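Local coordinates for protein isomaltodextranase (Arthrobacter globiformis, PDB 5AWO) that hydrolyses alpha-1,6-glucosidic linkages in polysaccharides, removing successive isomaltose units from the non-reducing ends of the chains, at residues Y40-G45 with I77-G82; E58-I63 with A108-Y113; D64-N69 with R117-G122; S87-G92 with Y99-Q104. All blocks are in the same frame, centred on the assembly; numbering follows the deposited sequence. Where two conformers were deposited one is given.

Contact 1 of 4, residues Y40-G45 with I77-G82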
loop_
_atom_site.group_PDB
_atom_site.type_symbol
_atom_site.label_atom_id
_atom_site.label_comp_id
_atom_site.label_asym_id
_atom_site.label_seq_id
_atom_site.Cartn_x
_atom_site.Cartn_y
_atom_site.Cartn_z
ATOM N N TYR A 40 3.059 -6.145 11.586
ATOM C CA TYR A 40 2.494 -5.775 12.863
ATOM C C TYR A 40 1.502 -6.771 13.404
ATOM O O TYR A 40 1.134 -7.734 12.689
ATOM C CB TYR A 40 1.918 -4.352 12.844
ATOM C CG TYR A 40 0.639 -4.064 12.053
ATOM C CD1 TYR A 40 0.669 -3.873 10.673
ATOM C CD2 TYR A 40 -0.586 -3.918 12.689
ATOM C CE1 TYR A 40 -0.488 -3.510 9.979
ATOM C CE2 TYR A 40 -1.720 -3.571 11.994
ATOM C CZ TYR A 40 -1.668 -3.363 10.647
ATOM O OH TYR A 40 -2.821 -2.992 9.966
ATOM N N TRP A 41 1.085 -6.569 14.646
ATOM C CA TRP A 41 -0.007 -7.284 15.271
ATOM C C TRP A 41 -1.083 -6.315 15.645
ATOM O O TRP A 41 -0.796 -5.147 15.992
ATOM C CB TRP A 41 0.465 -7.980 16.544
ATOM C CG TRP A 41 -0.587 -8.699 17.311
ATOM C CD1 TRP A 41 -1.060 -9.967 17.082
ATOM C CD2 TRP A 41 -1.313 -8.206 18.437
ATOM N NE1 TRP A 41 -2.037 -10.275 17.974
ATOM C CE2 TRP A 41 -2.203 -9.220 18.839
ATOM C CE3 TRP A 41 -1.284 -6.991 19.155
ATOM C CZ2 TRP A 41 -3.077 -9.063 19.915
ATOM C CZ3 TRP A 41 -2.139 -6.853 20.237
ATOM C CH2 TRP A 41 -3.004 -7.886 20.612
ATOM N N ASN A 42 -2.321 -6.756 15.542
ATOM C CA ASN A 42 -3.476 -5.933 15.878
ATOM C C ASN A 42 -4.436 -6.669 16.795
ATOM O O ASN A 42 -4.584 -7.876 16.685
ATOM C CB ASN A 42 -4.173 -5.490 14.578
ATOM C CG ASN A 42 -5.313 -4.499 14.811
ATOM O OD1 ASN A 42 -6.391 -4.856 15.234
ATOM N ND2 ASN A 42 -5.074 -3.211 14.465
ATOM N N ILE A 43 -5.089 -5.928 17.686
ATOM C CA ILE A 43 -5.997 -6.467 18.686
ATOM C C ILE A 43 -7.314 -7.015 18.120
ATOM O O ILE A 43 -8.131 -7.501 18.869
ATOM C CB ILE A 43 -6.363 -5.398 19.769
ATOM C CG1 ILE A 43 -7.242 -4.278 19.187
ATOM C CG2 ILE A 43 -5.114 -4.849 20.439
ATOM C CD1 ILE A 43 -7.930 -3.406 20.210
ATOM N N TYR A 44 -7.523 -6.949 16.804
ATOM C CA TYR A 44 -8.820 -7.325 16.218
ATOM C C TYR A 44 -9.216 -8.774 16.516
ATOM O O TYR A 44 -10.393 -9.048 16.655
ATOM C CB TYR A 44 -8.740 -7.120 14.719
ATOM C CG TYR A 44 -10.009 -7.280 13.924
ATOM C CD1 TYR A 44 -10.872 -6.203 13.731
ATOM C CD2 TYR A 44 -10.338 -8.513 13.294
ATOM C CE1 TYR A 44 -12.019 -6.327 12.968
ATOM C CE2 TYR A 44 -11.463 -8.627 12.514
ATOM C CZ TYR A 44 -12.289 -7.548 12.337
ATOM O OH TYR A 44 -13.401 -7.680 11.546
ATOM N N GLY A 45 -8.250 -9.689 16.644
ATOM C CA GLY A 45 -8.563 -11.077 16.954
ATOM C C GLY A 45 -9.184 -11.245 18.314
ATOM O O GLY A 45 -9.911 -12.211 18.546
ATOM N N ILE A 77 5.528 -3.936 15.751
ATOM C CA ILE A 77 4.474 -2.978 16.115
ATOM C C ILE A 77 3.274 -3.717 16.711
ATOM O O ILE A 77 2.789 -4.664 16.099
ATOM C CB ILE A 77 4.024 -2.193 14.878
ATOM C CG1 ILE A 77 5.150 -1.313 14.315
ATOM C CG2 ILE A 77 2.766 -1.380 15.179
ATOM C CD1 ILE A 77 4.873 -0.785 12.925
ATOM N N ALA A 78 2.816 -3.309 17.898
ATOM C CA ALA A 78 1.577 -3.776 18.495
ATOM C C ALA A 78 0.564 -2.666 18.326
ATOM O O ALA A 78 0.768 -1.538 18.825
ATOM C CB ALA A 78 1.757 -4.100 19.964
ATOM N N CYS A 79 -0.490 -2.935 17.565
ATOM C CA CYS A 79 -1.431 -1.902 17.131
ATOM C C CYS A 79 -2.802 -2.075 17.745
ATOM O O CYS A 79 -3.368 -3.179 17.733
ATOM C CB CYS A 79 -1.566 -1.956 15.612
ATOM S SG CYS A 79 -2.469 -0.586 14.813
ATOM N N THR A 80 -3.351 -1.007 18.301
ATOM C CA THR A 80 -4.715 -1.022 18.767
ATOM C C THR A 80 -5.697 -0.991 17.590
ATOM O O THR A 80 -5.325 -0.952 16.423
ATOM C CB THR A 80 -4.964 0.141 19.753
ATOM O OG1 THR A 80 -4.821 1.390 19.067
ATOM C CG2 THR A 80 -3.973 0.104 20.911
ATOM N N ASP A 81 -6.978 -1.051 17.938
ATOM C CA ASP A 81 -8.038 -1.027 16.948
ATOM C C ASP A 81 -9.242 -0.249 17.476
ATOM O O ASP A 81 -9.060 0.711 18.253
ATOM C CB ASP A 81 -8.378 -2.457 16.479
ATOM C CG ASP A 81 -8.960 -2.472 15.077
ATOM O OD1 ASP A 81 -8.235 -2.132 14.117
ATOM O OD2 ASP A 81 -10.179 -2.786 14.992
ATOM N N GLY A 82 -10.448 -0.552 17.015
ATOM C CA GLY A 82 -11.637 0.168 17.371
ATOM C C GLY A 82 -12.186 -0.186 18.737
ATOM O O GLY A 82 -11.425 -0.515 19.639
#
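Trp41 and Cys79 lie on the first two parallel strands of the TIM barrel, 39-42 and 77-79; residues 40-42 and 77-79 run at 21° to each other. Trp41 N gives a nearly straight bond to Ile77 O (2.9 Å), Cys79 N binds Trp41 O, and Ile43 N carries the pairing past the strand end to Cys79 O. Tyr40, Asn42 and Cys79 turn to the inside of the barrel; Trp41 and Ala78 turn to helix 56-68.

The side chain of Asn42 runs from Cys79, at the end of the strand, to Asp81 in the loop that follows. Its CB and CG pass Cys79 O at 4.0 and 3.8 Å. With CG trans to the main-chain N (chi1 -174°), the amide leans forward, and OD1 caps the turn into helix 44-50 by accepting from Tyr44 N at 2.9 Å; the same OD1 lies 3.4 Å from Asp81 CB. ND2 stands 3.0 Å from Thr80 O and makes a weak bond to Asp81 OD1, the amide and carboxylate planes almost perpendicular. With an alanine here Tyr44 N would probably lose its capping acceptor and Asp81 OD1 its weak amide partner.

The loop brings the Asp81 side chain within about 6 Å of that of Asp201, the probable nucleophile. Asp81 OD2 accepts from Gly82 N from above the carboxylate plane, and meets the Tyr44 ring at its edge, 3.7 Å from CD1.

Contact 2 of 4, residues E58-I63 with A108-Y113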
loop_
_atom_site.group_PDB
_atom_site.type_symbol
_atom_site.label_atom_id
_atom_site.label_comp_id
_atom_site.label_asym_id
_atom_site.label_seq_id
_atom_site.Cartn_x
_atom_site.Cartn_y
_atom_site.Cartn_z
ATOM N N GLU A 58 -5.032 -8.249 28.762
ATOM C CA GLU A 58 -4.963 -9.030 27.514
ATOM C C GLU A 58 -4.022 -8.384 26.511
ATOM O O GLU A 58 -3.251 -9.068 25.839
ATOM C CB GLU A 58 -6.351 -9.209 26.942
ATOM C CG GLU A 58 -7.116 -10.250 27.730
ATOM C CD GLU A 58 -6.460 -11.610 27.607
ATOM O OE1 GLU A 58 -6.676 -12.268 26.591
ATOM O OE2 GLU A 58 -5.673 -11.997 28.488
ATOM N N TRP A 59 -4.039 -7.054 26.440
ATOM C CA TRP A 59 -3.053 -6.321 25.661
ATOM C C TRP A 59 -1.619 -6.637 26.112
ATOM O O TRP A 59 -0.744 -6.923 25.297
ATOM C CB TRP A 59 -3.378 -4.835 25.777
ATOM C CG TRP A 59 -2.379 -3.805 25.352
ATOM C CD1 TRP A 59 -1.631 -2.999 26.178
ATOM C CD2 TRP A 59 -2.083 -3.365 24.011
ATOM N NE1 TRP A 59 -0.888 -2.128 25.443
ATOM C CE2 TRP A 59 -1.162 -2.302 24.106
ATOM C CE3 TRP A 59 -2.527 -3.756 22.743
ATOM C CZ2 TRP A 59 -0.624 -1.662 22.979
ATOM C CZ3 TRP A 59 -2.007 -3.099 21.630
ATOM C CH2 TRP A 59 -1.079 -2.082 21.743
ATOM N N LYS A 60 -1.398 -6.612 27.438
ATOM C CA LYS A 60 -0.066 -6.896 27.975
ATOM C C LYS A 60 0.392 -8.322 27.637
ATOM O O LYS A 60 1.513 -8.518 27.185
ATOM C CB LYS A 60 -0.044 -6.692 29.499
ATOM C CG LYS A 60 1.338 -6.852 30.118
ATOM C CD LYS A 60 1.279 -6.738 31.633
ATOM C CE LYS A 60 2.662 -6.830 32.262
ATOM N NZ LYS A 60 3.332 -8.133 31.989
ATOM N N VAL A 61 -0.478 -9.298 27.857
ATOM C CA VAL A 61 -0.090 -10.692 27.646
ATOM C C VAL A 61 0.192 -10.932 26.154
ATOM O O VAL A 61 1.165 -11.590 25.794
ATOM C CB VAL A 61 -1.112 -11.671 28.252
ATOM C CG1 VAL A 61 -0.737 -13.111 27.966
ATOM C CG2 VAL A 61 -1.163 -11.500 29.776
ATOM N N ASN A 62 -0.616 -10.343 25.282
ATOM C CA ASN A 62 -0.291 -10.421 23.848
ATOM C C ASN A 62 1.039 -9.787 23.495
ATOM O O ASN A 62 1.830 -10.362 22.739
ATOM C CB ASN A 62 -1.399 -9.802 22.992
ATOM C CG ASN A 62 -2.601 -10.717 22.845
ATOM O OD1 ASN A 62 -3.675 -10.511 23.433
ATOM N ND2 ASN A 62 -2.409 -11.773 22.094
ATOM N N ILE A 63 1.325 -8.604 24.056
ATOM C CA ILE A 63 2.597 -7.962 23.807
ATOM C C ILE A 63 3.773 -8.861 24.262
ATOM O O ILE A 63 4.773 -8.986 23.557
ATOM C CB ILE A 63 2.716 -6.584 24.493
ATOM C CG1 ILE A 63 1.791 -5.581 23.784
ATOM C CG2 ILE A 63 4.159 -6.094 24.520
ATOM C CD1 ILE A 63 1.647 -4.273 24.523
ATOM N N ALA A 108 1.891 6.669 26.679
ATOM C CA ALA A 108 3.349 6.776 26.836
ATOM C C ALA A 108 3.894 5.592 27.606
ATOM O O ALA A 108 4.945 5.054 27.260
ATOM C CB ALA A 108 3.721 8.068 27.550
ATOM N N TYR A 109 3.198 5.185 28.652
ATOM C CA TYR A 109 3.592 4.007 29.398
ATOM C C TYR A 109 3.707 2.805 28.466
ATOM O O TYR A 109 4.700 2.068 28.502
ATOM C CB TYR A 109 2.617 3.686 30.509
ATOM C CG TYR A 109 2.939 2.380 31.187
ATOM C CD1 TYR A 109 2.437 1.178 30.699
ATOM C CD2 TYR A 109 3.760 2.334 32.316
ATOM C CE1 TYR A 109 2.717 -0.026 31.308
ATOM C CE2 TYR A 109 4.059 1.124 32.932
ATOM C CZ TYR A 109 3.536 -0.058 32.423
ATOM O OH TYR A 109 3.807 -1.284 33.010
ATOM N N TRP A 110 2.700 2.619 27.617
ATOM C CA TRP A 110 2.720 1.440 26.752
ATOM C C TRP A 110 3.762 1.551 25.654
ATOM O O TRP A 110 4.372 0.542 25.288
ATOM C CB TRP A 110 1.316 1.124 26.220
ATOM C CG TRP A 110 0.522 0.486 27.310
ATOM C CD1 TRP A 110 -0.561 0.999 27.953
ATOM C CD2 TRP A 110 0.810 -0.765 27.962
ATOM N NE1 TRP A 110 -0.989 0.148 28.911
ATOM C CE2 TRP A 110 -0.160 -0.943 28.950
ATOM C CE3 TRP A 110 1.780 -1.762 27.779
ATOM C CZ2 TRP A 110 -0.193 -2.068 29.784
ATOM C CZ3 TRP A 110 1.749 -2.884 28.615
ATOM C CH2 TRP A 110 0.767 -3.019 29.601
ATOM N N ALA A 111 3.988 2.751 25.124
ATOM C CA ALA A 111 5.050 2.943 24.150
ATOM C C ALA A 111 6.425 2.621 24.768
ATOM O O ALA A 111 7.279 2.037 24.115
ATOM C CB ALA A 111 5.025 4.343 23.575
ATOM N N ASN A 112 6.640 2.997 26.027
ATOM C CA ASN A 112 7.892 2.633 26.688
ATOM C C ASN A 112 8.014 1.138 27.005
ATOM O O ASN A 112 9.110 0.560 26.868
ATOM C CB ASN A 112 8.087 3.448 27.963
ATOM C CG ASN A 112 9.434 3.188 28.596
ATOM O OD1 ASN A 112 10.462 3.569 28.045
ATOM N ND2 ASN A 112 9.441 2.490 29.726
ATOM N N TYR A 113 6.918 0.508 27.432
ATOM C CA TYR A 113 6.879 -0.924 27.719
ATOM C C TYR A 113 7.250 -1.670 26.429
ATOM O O TYR A 113 8.070 -2.593 26.438
ATOM C CB TYR A 113 5.478 -1.320 28.219
ATOM C CG TYR A 113 5.297 -2.760 28.653
ATOM C CD1 TYR A 113 5.093 -3.776 27.714
ATOM C CD2 TYR A 113 5.318 -3.122 30.009
ATOM C CE1 TYR A 113 4.916 -5.092 28.112
ATOM C CE2 TYR A 113 5.158 -4.432 30.411
ATOM C CZ TYR A 113 4.972 -5.421 29.459
ATOM O OH TYR A 113 4.803 -6.728 29.870
#
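Trp59 and Trp110 meet between helices 56-68 and 107-116, neighbouring helices of the shell around the TIM barrel. The short segments run nearly parallel, 17° apart, but their axes stay 12.2 Å from each other, and large side chains bridge the distance.

The aromatic part is a T-shaped pair. The five-membered ring of Trp59 points its edge at the face of the Trp110 indole, planes at 84°, with Trp59 NE1 3.3 Å from Trp110 CD2. Tyr109, from the same helix as Trp110, brings CD1 over the opposite face, so both faces of the indole are met by ring edges, and its own NE1 bonds Glu56.

Apolar contacts surround this pair. Ile63 sends its two branches to different rings: CD1 comes within 4.1 Å of Trp110 CE3, and CG2 touches the edge of Tyr113 at CE1 (3.8 Å). Lys60 lays its CB beside Trp110 CH2 (3.8 Å). A leucine in place of Trp110 would probably leave the Trp59 edge without a ring face to rest on and Glu56 without its indole N-H.

The polar contact involves the partly exposed Lys60 and Tyr113, both of which also turn to Asp64. The Lys60 chain runs extended across the end of the tyrosine until its last torsion bends (chi4 -61°), which brings NZ to donate to Tyr113 OH at 2.9 Å.

Contact 3 of 4, residues D64-N69 with R117-G122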
loop_
_atom_site.group_PDB
_atom_site.type_symbol
_atom_site.label_atom_id
_atom_site.label_comp_id
_atom_site.label_asym_id
_atom_site.label_seq_id
_atom_site.Cartn_x
_atom_site.Cartn_y
_atom_site.Cartn_z
ATOM N N ASP A 64 3.643 -9.433 25.455
ATOM C CA ASP A 64 4.721 -10.280 25.991
ATOM C C ASP A 64 4.933 -11.513 25.104
ATOM O O ASP A 64 6.065 -11.910 24.845
ATOM C CB ASP A 64 4.427 -10.677 27.438
ATOM C CG ASP A 64 4.497 -9.496 28.406
ATOM O OD1 ASP A 64 5.093 -8.474 28.047
ATOM O OD2 ASP A 64 3.948 -9.635 29.530
ATOM N N TRP A 65 3.837 -12.060 24.596
ATOM C CA TRP A 65 3.887 -13.175 23.650
ATOM C C TRP A 65 4.557 -12.742 22.347
ATOM O O TRP A 65 5.431 -13.427 21.849
ATOM C CB TRP A 65 2.480 -13.723 23.415
ATOM C CG TRP A 65 2.282 -14.562 22.184
ATOM C CD1 TRP A 65 2.806 -15.799 21.915
ATOM C CD2 TRP A 65 1.487 -14.215 21.054
ATOM N NE1 TRP A 65 2.366 -16.242 20.701
ATOM C CE2 TRP A 65 1.534 -15.295 20.158
ATOM C CE3 TRP A 65 0.690 -13.106 20.735
ATOM C CZ2 TRP A 65 0.859 -15.283 18.948
ATOM C CZ3 TRP A 65 0.010 -13.102 19.530
ATOM C CH2 TRP A 65 0.102 -14.181 18.651
ATOM N N LEU A 66 4.196 -11.572 21.816
ATOM C CA LEU A 66 4.831 -11.086 20.613
ATOM C C LEU A 66 6.314 -10.870 20.833
ATOM O O LEU A 66 7.139 -11.200 19.992
ATOM C CB LEU A 66 4.218 -9.764 20.133
ATOM C CG LEU A 66 2.769 -9.881 19.665
ATOM C CD1 LEU A 66 2.189 -8.485 19.599
ATOM C CD2 LEU A 66 2.671 -10.596 18.331
ATOM N N ALA A 67 6.677 -10.281 21.975
ATOM C CA ALA A 67 8.066 -9.952 22.192
ATOM C C ALA A 67 8.959 -11.208 22.199
ATOM O O ALA A 67 10.113 -11.122 21.812
ATOM C CB ALA A 67 8.227 -9.196 23.496
ATOM N N GLY A 68 8.401 -12.335 22.641
ATOM C CA GLY A 68 9.147 -13.591 22.708
ATOM C C GLY A 68 9.112 -14.475 21.476
ATOM O O GLY A 68 9.897 -15.414 21.366
ATOM N N ASN A 69 8.216 -14.192 20.553
ATOM C CA ASN A 69 8.128 -15.013 19.377
ATOM C C ASN A 69 8.278 -14.055 18.171
ATOM O O ASN A 69 9.367 -13.886 17.606
ATOM C CB ASN A 69 6.819 -15.833 19.422
ATOM C CG ASN A 69 6.688 -16.729 20.695
ATOM O OD1 ASN A 69 6.870 -17.955 20.624
ATOM N ND2 ASN A 69 6.353 -16.126 21.846
ATOM N N ARG A 117 10.945 -3.894 24.954
ATOM C CA ARG A 117 10.858 -5.184 24.282
ATOM C C ARG A 117 11.184 -5.091 22.778
ATOM O O ARG A 117 10.831 -5.996 22.024
ATOM C CB ARG A 117 9.477 -5.782 24.540
ATOM C CG ARG A 117 9.305 -6.166 26.001
ATOM C CD ARG A 117 7.875 -6.297 26.494
ATOM N NE ARG A 117 7.851 -6.644 27.918
ATOM C CZ ARG A 117 8.138 -5.805 28.919
ATOM N NH1 ARG A 117 8.463 -4.544 28.688
ATOM N NH2 ARG A 117 8.083 -6.234 30.180
ATOM N N LYS A 118 11.891 -4.034 22.372
ATOM C CA LYS A 118 12.292 -3.797 20.978
ATOM C C LYS A 118 11.072 -3.678 20.030
ATOM O O LYS A 118 11.126 -4.077 18.867
ATOM C CB LYS A 118 13.245 -4.886 20.458
ATOM C CG LYS A 118 14.432 -5.230 21.361
ATOM C CD LYS A 118 15.185 -6.441 20.811
ATOM C CE LYS A 118 16.021 -7.136 21.864
ATOM N NZ LYS A 118 17.089 -6.257 22.404
ATOM N N MET A 119 10.002 -3.081 20.548
ATOM C CA MET A 119 8.740 -2.960 19.810
ATOM C C MET A 119 8.251 -1.514 19.864
ATOM O O MET A 119 8.761 -0.685 20.645
ATOM C CB MET A 119 7.710 -3.889 20.427
ATOM C CG MET A 119 8.031 -5.365 20.233
ATOM S SD MET A 119 6.835 -6.477 20.930
ATOM C CE MET A 119 5.445 -6.228 19.813
ATOM N N LYS A 120 7.240 -1.231 19.040
ATOM C CA LYS A 120 6.663 0.099 18.880
ATOM C C LYS A 120 5.144 0.019 18.975
ATOM O O LYS A 120 4.532 -1.040 18.748
ATOM C CB LYS A 120 7.061 0.694 17.541
ATOM C CG LYS A 120 8.569 0.919 17.398
ATOM C CD LYS A 120 8.989 1.271 15.978
ATOM C CE LYS A 120 10.394 0.732 15.668
ATOM N NZ LYS A 120 10.941 0.995 14.301
ATOM N N LEU A 121 4.538 1.141 19.334
ATOM C CA LEU A 121 3.094 1.286 19.414
ATOM C C LEU A 121 2.477 1.728 18.105
ATOM O O LEU A 121 2.870 2.727 17.525
ATOM C CB LEU A 121 2.772 2.362 20.460
ATOM C CG LEU A 121 1.299 2.696 20.693
ATOM C CD1 LEU A 121 0.540 1.526 21.283
ATOM C CD2 LEU A 121 1.192 3.929 21.584
ATOM N N GLY A 122 1.458 0.987 17.651
ATOM C CA GLY A 122 0.603 1.417 16.557
ATOM C C GLY A 122 -0.741 1.824 17.097
ATOM O O GLY A 122 -1.273 1.195 18.008
HETATM O O HOH W 1 8.072 -9.418 28.029
HETATM O O HOH W 2 11.482 -8.724 21.821
#
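Asp64 OD1 is held from several sides. Arg117 NE approaches at 3.3 Å in a salt bridge whose hydrogen bond is weak, bent to 123° at the hydrogen; a water that accepts from the same Arg117 NE at 2.8 Å donates weakly to OD1; and Tyr113 OH also bonds it. The direct ion pair is therefore supplemented by a water-mediated one. The carboxylate and guanidinium planes are 26° apart, and the other oxygen, OD2, pairs with Lys60, so that two positive charges probably favour the ionised form of Asp64. Arg117 is steadied in turn by Tyr113, through a cation-pi contact with the ring and a bond from NH1 to the backbone carbonyl.

In the TIM barrel, 64-69 ends helix 56-68, which lies between the first and second strands, whereas 117-122 leaves the next shell helix, 107-116, by a Schellman motif, with Lys118 at positive phi as its C-prime residue, and enters the third strand, 120-124.

Below the ion pair the contact becomes apolar. The small Ala67 lets the other chain come near: its CB lies 3.8 Å from Arg117 CB and 4.0 Å from Met119 SD. Met119 runs straight to its sulfur and then bends (chi3 71°), laying CE against Leu66 CB at 3.8 Å. A second water donates to Ala67 O and to Arg117 O, 2.8 Å from each, joining the two backbones.

Contact 4 of 4, residues S87-G92 with Y99-Q104; sequences SSRTTG and YNDSWQ
Ser88 and Asp101 form the tight half of this contact. Asp101 OD1 accepts from Ser88 N (2.9 Å) and Arg89 N (3.2 Å), which arrive from opposite faces of the carboxylate plane, and OD2 takes the Ser88 hydroxyl at 2.6 Å. Three donors, all on the syn side, grip both oxygens, which probably fixes the rotation of the carboxylate. Ser87 CB packs on Tyr99 O beside it, and Asn100 OD1 accepts from Ser102 N, an Asx turn within the type I turn 100-103.

The solvent side belongs to Arg89. Its guanidinium lies with one face over Asp101 O, without a bond to it, while NH2 donates almost straight (176°) to Trp103 O at 2.8 Å, in the guanidinium plane. Its salt bridge to the carboxylate is long, Arg89 NE to Asp101 OD1 3.7 Å, the oxygen well out of the guanidinium plane with no N-H aimed at it; a water accepting from NE and donating to OD1 fills in, and another links NH1 to Trp103 O.

Both segments lie in the long loop that joins strand 77-79 to helix 107-116. Ser88 touches Ala133 of helix 132-135, and the Trp103 ring meets Trp59 of helix 56-68 and Trp110 of helix 107-116.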
loop_
_atom_site.group_PDB
_atom_site.type_symbol
_atom_site.label_atom_id
_atom_site.label_comp_id
_atom_site.label_asym_id
_atom_site.label_seq_id
_atom_site.Cartn_x
_atom_site.Cartn_y
_atom_site.Cartn_z
ATOM N N SER A 87 -13.093 5.243 25.223
ATOM C CA SER A 87 -11.875 6.012 25.505
ATOM C C SER A 87 -12.266 7.488 25.573
ATOM O O SER A 87 -12.257 8.175 24.553
ATOM C CB SER A 87 -10.829 5.772 24.425
ATOM O OG SER A 87 -9.615 6.422 24.724
ATOM N N SER A 88 -12.630 7.961 26.774
ATOM C CA SER A 88 -13.160 9.312 26.945
ATOM C C SER A 88 -12.210 10.266 27.621
ATOM O O SER A 88 -12.379 11.474 27.473
ATOM C CB SER A 88 -14.484 9.286 27.734
ATOM O OG SER A 88 -14.290 9.060 29.129
ATOM N N ARG A 89 -11.254 9.752 28.383
ATOM C CA ARG A 89 -10.307 10.636 29.074
ATOM C C ARG A 89 -9.422 11.314 28.044
ATOM O O ARG A 89 -8.915 10.637 27.131
ATOM C CB ARG A 89 -9.447 9.855 30.049
ATOM C CG ARG A 89 -10.235 9.229 31.200
ATOM C CD ARG A 89 -9.384 8.389 32.139
ATOM N NE ARG A 89 -8.801 7.216 31.480
ATOM C CZ ARG A 89 -8.211 6.197 32.108
ATOM N NH1 ARG A 89 -8.149 6.166 33.434
ATOM N NH2 ARG A 89 -7.708 5.185 31.398
ATOM N N THR A 90 -9.226 12.639 28.165
ATOM C CA THR A 90 -8.376 13.351 27.229
ATOM C C THR A 90 -7.435 14.329 27.934
ATOM O O THR A 90 -7.634 14.675 29.110
ATOM C CB THR A 90 -9.203 14.122 26.193
ATOM O OG1 THR A 90 -10.043 15.079 26.851
ATOM C CG2 THR A 90 -10.039 13.177 25.329
ATOM N N THR A 91 -6.412 14.745 27.202
ATOM C CA THR A 91 -5.539 15.826 27.650
ATOM C C THR A 91 -6.340 17.118 27.706
ATOM O O THR A 91 -7.514 17.211 27.288
ATOM C CB THR A 91 -4.365 16.041 26.676
ATOM O OG1 THR A 91 -4.866 16.531 25.420
ATOM C CG2 THR A 91 -3.569 14.766 26.444
ATOM N N GLY A 92 -5.660 18.158 28.168
ATOM C CA GLY A 92 -6.254 19.484 28.173
ATOM C C GLY A 92 -6.608 20.004 26.795
ATOM O O GLY A 92 -7.330 20.972 26.678
ATOM N N TYR A 99 -6.067 3.773 25.606
ATOM C CA TYR A 99 -6.940 3.024 24.700
ATOM C C TYR A 99 -8.385 2.910 25.206
ATOM O O TYR A 99 -9.331 2.927 24.423
ATOM C CB TYR A 99 -6.367 1.629 24.412
ATOM C CG TYR A 99 -7.371 0.743 23.716
ATOM C CD1 TYR A 99 -7.687 0.920 22.377
ATOM C CD2 TYR A 99 -8.066 -0.229 24.417
ATOM C CE1 TYR A 99 -8.647 0.123 21.752
ATOM C CE2 TYR A 99 -9.015 -1.035 23.792
ATOM C CZ TYR A 99 -9.305 -0.840 22.460
ATOM O OH TYR A 99 -10.274 -1.616 21.876
ATOM N N ASN A 100 -8.553 2.806 26.528
ATOM C CA ASN A 100 -9.867 2.646 27.131
ATOM C C ASN A 100 -9.838 3.197 28.559
ATOM O O ASN A 100 -8.814 3.137 29.204
ATOM C CB ASN A 100 -10.247 1.153 27.169
ATOM C CG ASN A 100 -11.652 0.913 27.676
ATOM O OD1 ASN A 100 -11.865 0.586 28.864
ATOM N ND2 ASN A 100 -12.630 1.087 26.808
ATOM N N ASP A 101 -10.966 3.727 29.015
ATOM C CA ASP A 101 -11.054 4.298 30.373
ATOM C C ASP A 101 -10.727 3.289 31.491
ATOM O O ASP A 101 -10.413 3.716 32.602
ATOM C CB ASP A 101 -12.439 4.916 30.620
ATOM C CG ASP A 101 -12.679 6.192 29.833
ATOM O OD1 ASP A 101 -11.732 6.725 29.206
ATOM O OD2 ASP A 101 -13.848 6.633 29.832
ATOM N N SER A 102 -10.826 1.973 31.216
ATOM C CA SER A 102 -10.464 0.929 32.203
ATOM C C SER A 102 -8.966 0.756 32.391
ATOM O O SER A 102 -8.517 0.115 33.358
ATOM C CB SER A 102 -11.075 -0.435 31.831
ATOM O OG SER A 102 -10.475 -0.964 30.656
ATOM N N TRP A 103 -8.178 1.274 31.457
ATOM C CA TRP A 103 -6.732 1.083 31.448
ATOM C C TRP A 103 -6.128 1.919 32.580
ATOM O O TRP A 103 -6.545 3.058 32.803
ATOM C CB TRP A 103 -6.143 1.473 30.090
ATOM C CG TRP A 103 -6.354 0.413 29.030
ATOM C CD1 TRP A 103 -7.389 -0.454 28.935
ATOM C CD2 TRP A 103 -5.464 0.112 27.964
ATOM N NE1 TRP A 103 -7.190 -1.312 27.871
ATOM C CE2 TRP A 103 -6.017 -0.977 27.253
ATOM C CE3 TRP A 103 -4.244 0.640 27.537
ATOM C CZ2 TRP A 103 -5.390 -1.518 26.126
ATOM C CZ3 TRP A 103 -3.623 0.088 26.424
ATOM C CH2 TRP A 103 -4.215 -0.976 25.725
ATOM N N GLN A 104 -5.155 1.340 33.273
ATOM C CA GLN A 104 -4.427 2.027 34.339
ATOM C C GLN A 104 -3.250 2.836 33.832
ATOM O O GLN A 104 -2.713 3.685 34.563
ATOM C CB GLN A 104 -3.949 0.994 35.361
ATOM C CG GLN A 104 -5.091 0.291 36.074
ATOM C CD GLN A 104 -4.601 -0.741 37.083
ATOM O OE1 GLN A 104 -3.988 -1.747 36.715
ATOM N NE2 GLN A 104 -4.872 -0.499 38.363
HETATM O O HOH W 3 -8.965 6.370 28.790
HETATM O O HOH W 4 -7.367 4.346 35.348
#

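How the contacts relate
Contacts 1, 2 and 3 build the opening beta-alpha units of the barrel: strand 77-79 pairs with strand 39-42 in contact 1 and, on its other side, with strand 120-124, Ala78 O lying 2.9 Å from Gly122 N. Helix 56-68 serves both contacts 2 and 3, whose centres are 8 Å apart, and Trp59 packs its CE3 3.6 Å from Ile43 CG2 of contact 1. Contact 4 is nested inside the loop that contact 2 closes and joins contact 1 where Tyr99 OH bonds Gly82 O (2.7 Å). The probable nucleophile, Asp201, lies about 6 Å from Asp81 and about 11 Å from Tyr99, measured between side chains; contacts 2 and 3 are remote from it.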